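PDB 3LOT: 3-keto-5-aminohexanoate cleavage protein from Archaeoglobus fulgidus, which probably catalyses the zinc-dependent cleavage of 3-keto-5-aminohexanoate or a related beta-keto acid, as a TIM-barrel member of the beta-keto acid cleavage enzyme family. Local coordinates for residues Val257-Glu262 against Glu278-Met283; Cys12-Ala17 against Gly47-His52. One frame throughout, in Å; residues are numbered along the deposited sequence. Where two conformers were deposited one is given.

Following the chain from its N terminus, interaction 2 comes first: strand 7-13 leads through helix 31-43 to strand 48-54, and the pairing of 12-17 with 47-52 closes this beta-alpha-beta unit. Interaction 1 opens and closes much later, where the chain turns after strand 256-259 and, with 15 residues between the two segments, returns as helix 276-289 against that strand. The two loops therefore follow in series, without nesting or crossing. In space they adjoin, because strands 256-259 and 7-13 are parallel neighbours that close the barrel; Val-259 O lies 2.8 Å from Ala-13 N, a probable hydrogen bond. Glu-262 from interaction 1 and the two histidines of interaction 2 converge on one zinc ion.

Interaction 1 (Val257-Glu262 against Glu278-Met283); sequences VRVGLE and EQVEKM. With ZN (zinc ion), chain P.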
# COMPACT_ATOMS: atom_id res chain seq x y z
N VAL D 257 11.58 16.19 10.08
CA VAL D 257 11.76 15.30 11.19
C VAL D 257 11.80 16.03 12.54
O VAL D 257 12.29 17.17 12.66
CB VAL D 257 13.02 14.48 10.98
CG1 VAL D 257 14.28 15.41 10.81
CG2 VAL D 257 13.21 13.49 12.13
N ARG D 258 11.25 15.36 13.55
CA ARG D 258 11.28 15.81 14.94
C ARG D 258 11.97 14.75 15.77
O ARG D 258 11.74 13.52 15.56
CB ARG D 258 9.86 16.03 15.48
CG ARG D 258 9.79 16.35 16.96
CD ARG D 258 8.41 16.86 17.38
NE ARG D 258 7.86 16.10 18.49
CZ ARG D 258 6.72 16.38 19.09
NH1 ARG D 258 5.99 17.46 18.75
NH2 ARG D 258 6.31 15.60 20.07
N VAL D 259 12.84 15.23 16.65
CA VAL D 259 13.57 14.39 17.60
C VAL D 259 13.37 15.07 18.97
O VAL D 259 12.59 16.01 19.11
CB VAL D 259 15.06 14.25 17.23
CG1 VAL D 259 15.21 13.56 15.88
CG2 VAL D 259 15.81 15.64 17.23
N GLY D 260 14.02 14.56 20.00
CA GLY D 260 13.95 15.26 21.28
C GLY D 260 13.52 14.34 22.40
O GLY D 260 12.89 13.29 22.15
N LEU D 261 13.88 14.74 23.62
CA LEU D 261 13.64 13.97 24.85
C LEU D 261 12.18 13.88 25.17
O LEU D 261 11.77 13.00 25.89
CB LEU D 261 14.41 14.54 26.05
CG LEU D 261 15.94 14.59 25.95
CD1 LEU D 261 16.57 14.94 27.31
CD2 LEU D 261 16.46 13.31 25.50
N GLU D 262 11.36 14.77 24.62
CA GLU D 262 9.93 14.57 24.72
C GLU D 262 9.43 13.21 24.17
O GLU D 262 8.50 12.62 24.76
CB GLU D 262 9.18 15.72 24.06
CG GLU D 262 7.73 15.41 23.72
CD GLU D 262 6.94 16.69 23.41
OE1 GLU D 262 7.49 17.82 23.44
OE2 GLU D 262 5.77 16.49 23.16
N GLU D 278 22.23 15.99 21.84
CA GLU D 278 22.80 14.75 21.35
C GLU D 278 22.00 14.07 20.22
O GLU D 278 22.56 13.53 19.27
CB GLU D 278 22.98 13.77 22.51
CG GLU D 278 23.96 12.70 22.24
CD GLU D 278 23.98 11.61 23.33
OE1 GLU D 278 23.13 11.60 24.24
OE2 GLU D 278 24.87 10.74 23.26
N GLN D 279 20.68 14.06 20.36
CA GLN D 279 19.77 13.52 19.36
C GLN D 279 19.72 14.44 18.14
O GLN D 279 19.68 13.97 17.00
CB GLN D 279 18.37 13.38 19.96
CG GLN D 279 18.23 12.24 20.97
CD GLN D 279 16.85 12.22 21.65
OE1 GLN D 279 16.05 13.13 21.47
NE2 GLN D 279 16.58 11.16 22.40
N VAL D 280 19.68 15.75 18.36
CA VAL D 280 19.73 16.69 17.23
C VAL D 280 21.01 16.51 16.40
O VAL D 280 20.94 16.43 15.19
CB VAL D 280 19.59 18.14 17.67
CG1 VAL D 280 19.79 19.09 16.46
CG2 VAL D 280 18.24 18.34 18.33
N GLU D 281 22.18 16.42 17.06
CA GLU D 281 23.45 16.21 16.35
C GLU D 281 23.43 14.94 15.51
O GLU D 281 23.89 14.94 14.38
CB GLU D 281 24.63 16.15 17.32
CG GLU D 281 24.80 17.46 18.02
CD GLU D 281 25.69 17.43 19.27
OE1 GLU D 281 26.07 16.35 19.79
OE2 GLU D 281 26.04 18.54 19.72
N LYS D 282 22.88 13.87 16.07
CA LYS D 282 22.73 12.58 15.34
C LYS D 282 21.86 12.69 14.09
O LYS D 282 22.24 12.23 13.00
CB LYS D 282 22.16 11.52 16.27
CG LYS D 282 21.99 10.13 15.64
CD LYS D 282 21.68 9.14 16.75
CE LYS D 282 21.79 7.72 16.29
NZ LYS D 282 23.21 7.38 16.13
N MSE D 283 20.71 13.34 14.24
CA MSE D 283 19.78 13.40 13.14
C MSE D 283 20.38 14.30 12.06
O MSE D 283 20.25 14.00 10.88
CB MSE D 283 18.41 13.91 13.60
CG MSE D 283 17.34 13.87 12.51
SE MSE D 283 16.95 12.00 11.95
CE MSE D 283 17.15 12.36 10.22
ZN ZN P . 4.32 17.97 22.63
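In the TIM-barrel wall, strand 256-259 is covered by helix 276-289, and Val-257, Val-259 and Gly-260 of the strand and the turn after it meet Gln-279, Val-280 and Met-283, a selenomethionine, of the helix. Strand residues 257-259 and helix residues 278-283 run roughly antiparallel, with 149° between the axes of these short segments. Val-257 and Met-283 reach toward each other tip to tip, CG1 of the valine lying 3.8 Å from CG of the selenomethionine, whose chain is bent at chi2 (64°). The two methyls of Val-259 go to different partners: CG1 packs on Met-283 CB at 3.9 Å, while CG2 meets Val-280 CG2 where those side chains cross at about a right angle.

Beyond the strand end the contact turns polar. Gln-279, extended beyond CG, carries its amide to the turn, where OE1 accepts a weak, bent hydrogen bond from Gly-260 N (2.9 Å). Its NE2 is held by Tyr-266 O and Ser-264 O, which fixes the amide's rotation, and Leu-261 CD2 packs beside NE2 at 3.8 Å.

On the side of the strand away from the helix, Arg-258 NH2 forms a salt bridge with Glu-262 OE2 (3.3 Å), the oxygen that also binds the zinc ion at 2.1 Å; His-50 and His-52 are further zinc ligands. A helix outside a barrel strand, with the metal ligand on the loop after the strand's C-terminal end, fits the TIM-barrel plan, in which active sites lie at that end.

Interaction 2 (Cys12-Ala17 against Gly47-His52); sequences CAITGA and GMVHIH. With ZN (zinc ion), chain P.
Gly-16 CA lies over one face of the His-52 imidazole, above its centre, 3.5 Å from the ring centroid and 11° off the normal, a CH-pi contact. Ala-17 N lies over the same face, and Ala-17 CB is 3.8 Å from ND1. With CG beside the backbone N (chi1 -68°), His-52 swings its ring toward the 12-17 segment, and NE2 binds the zinc ion at 2.3 Å. His-50 supplies a second ligand through NE2, 2.4 Å from the metal, and Ala-13 CB touches the edge of its ring near the ring plane. Asn-84 OD1 holds His-50 ND1, fixing how the imidazole is turned, and Glu-262 completes the protein ligands.

Behind this site, parallel strands 7-13 and 48-54, the first two of the TIM barrel, pair through hydrogen bonds from Cys-12 N to O of Met-48, a selenomethionine, from His-50 N to Cys-12 O and from Ile-14 N to His-50 O. The last is nearly straight, with 175° at the hydrogen. Where the strands part, a water bridges them: it donates to His-50 O at 2.8 Å, accepts from Thr-15 N, and takes a weak bond from His-52 N.

On the face away from the metal, Ile-14 and Ile-51 lie side by side, with Ile-14 CG1 3.8 Å from Ile-51 CD1. Helix 31-43, the crossover between the strands, covers Ile-14 through Ile-34 and Glu-37. Farther along the loop, Thr-15 CG2 rests 3.8 Å from His-52 O, while its OG1 is tied to Pro-28 O and Arg-54 NE.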
# COMPACT_ATOMS: atom_id res chain seq x y z
N CYS D 12 13.19 20.09 17.50
CA CYS D 12 13.55 19.37 18.73
C CYS D 12 12.51 19.55 19.83
O CYS D 12 12.28 20.67 20.26
CB CYS D 12 14.95 19.72 19.22
SG CYS D 12 15.51 18.53 20.49
N ALA D 13 11.86 18.45 20.22
CA ALA D 13 10.81 18.46 21.26
C ALA D 13 11.46 18.26 22.63
O ALA D 13 11.91 17.17 22.97
CB ALA D 13 9.75 17.39 20.96
N ILE D 14 11.50 19.32 23.42
CA ILE D 14 12.45 19.41 24.53
C ILE D 14 12.10 18.55 25.77
O ILE D 14 13.01 17.96 26.40
CB ILE D 14 12.63 20.88 24.98
CG1 ILE D 14 13.21 21.74 23.83
CG2 ILE D 14 13.46 21.01 26.29
CD1 ILE D 14 14.58 21.29 23.26
N THR D 15 10.82 18.51 26.16
CA THR D 15 10.48 17.79 27.36
C THR D 15 9.12 17.07 27.39
O THR D 15 9.00 16.03 28.02
CB THR D 15 10.71 18.65 28.66
OG1 THR D 15 10.63 17.81 29.83
CG2 THR D 15 9.74 19.82 28.83
N GLY D 16 8.11 17.65 26.78
CA GLY D 16 6.82 16.99 26.75
C GLY D 16 6.14 16.85 28.09
O GLY D 16 6.47 17.57 29.08
N ALA D 17 5.20 15.91 28.10
CA ALA D 17 4.36 15.61 29.22
C ALA D 17 4.27 14.11 29.48
O ALA D 17 3.58 13.69 30.44
CB ALA D 17 2.97 16.19 28.97
N GLY D 47 16.06 23.96 13.84
CA GLY D 47 15.52 25.22 13.41
C GLY D 47 14.26 25.58 14.18
O GLY D 47 13.85 26.77 14.17
N MSE D 48 13.64 24.56 14.78
CA MSE D 48 12.44 24.71 15.61
C MSE D 48 12.55 23.88 16.90
O MSE D 48 13.06 22.75 16.89
CB MSE D 48 11.19 24.28 14.82
CG MSE D 48 9.85 24.73 15.47
SE MSE D 48 8.28 24.81 14.27
CE MSE D 48 8.46 23.17 13.21
N VAL D 49 12.08 24.47 17.99
CA VAL D 49 11.96 23.78 19.25
C VAL D 49 10.50 23.72 19.68
O VAL D 49 9.73 24.68 19.50
CB VAL D 49 12.83 24.41 20.37
CG1 VAL D 49 14.26 24.24 20.03
CG2 VAL D 49 12.49 25.86 20.64
N HIS D 50 10.13 22.58 20.25
CA HIS D 50 8.77 22.38 20.73
C HIS D 50 8.73 22.35 22.25
O HIS D 50 9.42 21.56 22.85
CB HIS D 50 8.23 21.10 20.13
CG HIS D 50 6.86 20.79 20.57
ND1 HIS D 50 5.79 21.64 20.34
CD2 HIS D 50 6.36 19.74 21.26
CE1 HIS D 50 4.70 21.10 20.85
NE2 HIS D 50 5.02 19.94 21.39
N ILE D 51 7.94 23.25 22.84
CA ILE D 51 7.99 23.56 24.28
C ILE D 51 6.70 23.16 25.04
O ILE D 51 5.59 23.53 24.62
CB ILE D 51 8.28 25.09 24.52
CG1 ILE D 51 9.66 25.49 23.91
CG2 ILE D 51 8.19 25.47 26.01
CD1 ILE D 51 10.87 24.63 24.32
N HIS D 52 6.88 22.36 26.09
CA HIS D 52 5.92 22.24 27.19
C HIS D 52 6.47 22.89 28.47
O HIS D 52 7.68 23.04 28.64
CB HIS D 52 5.68 20.78 27.57
CG HIS D 52 4.96 19.97 26.54
ND1 HIS D 52 3.84 19.21 26.83
CD2 HIS D 52 5.22 19.75 25.23
CE1 HIS D 52 3.43 18.60 25.74
NE2 HIS D 52 4.24 18.92 24.76
ZN ZN P . 4.32 17.97 22.63
O HOH W 1 8.64 19.83 24.89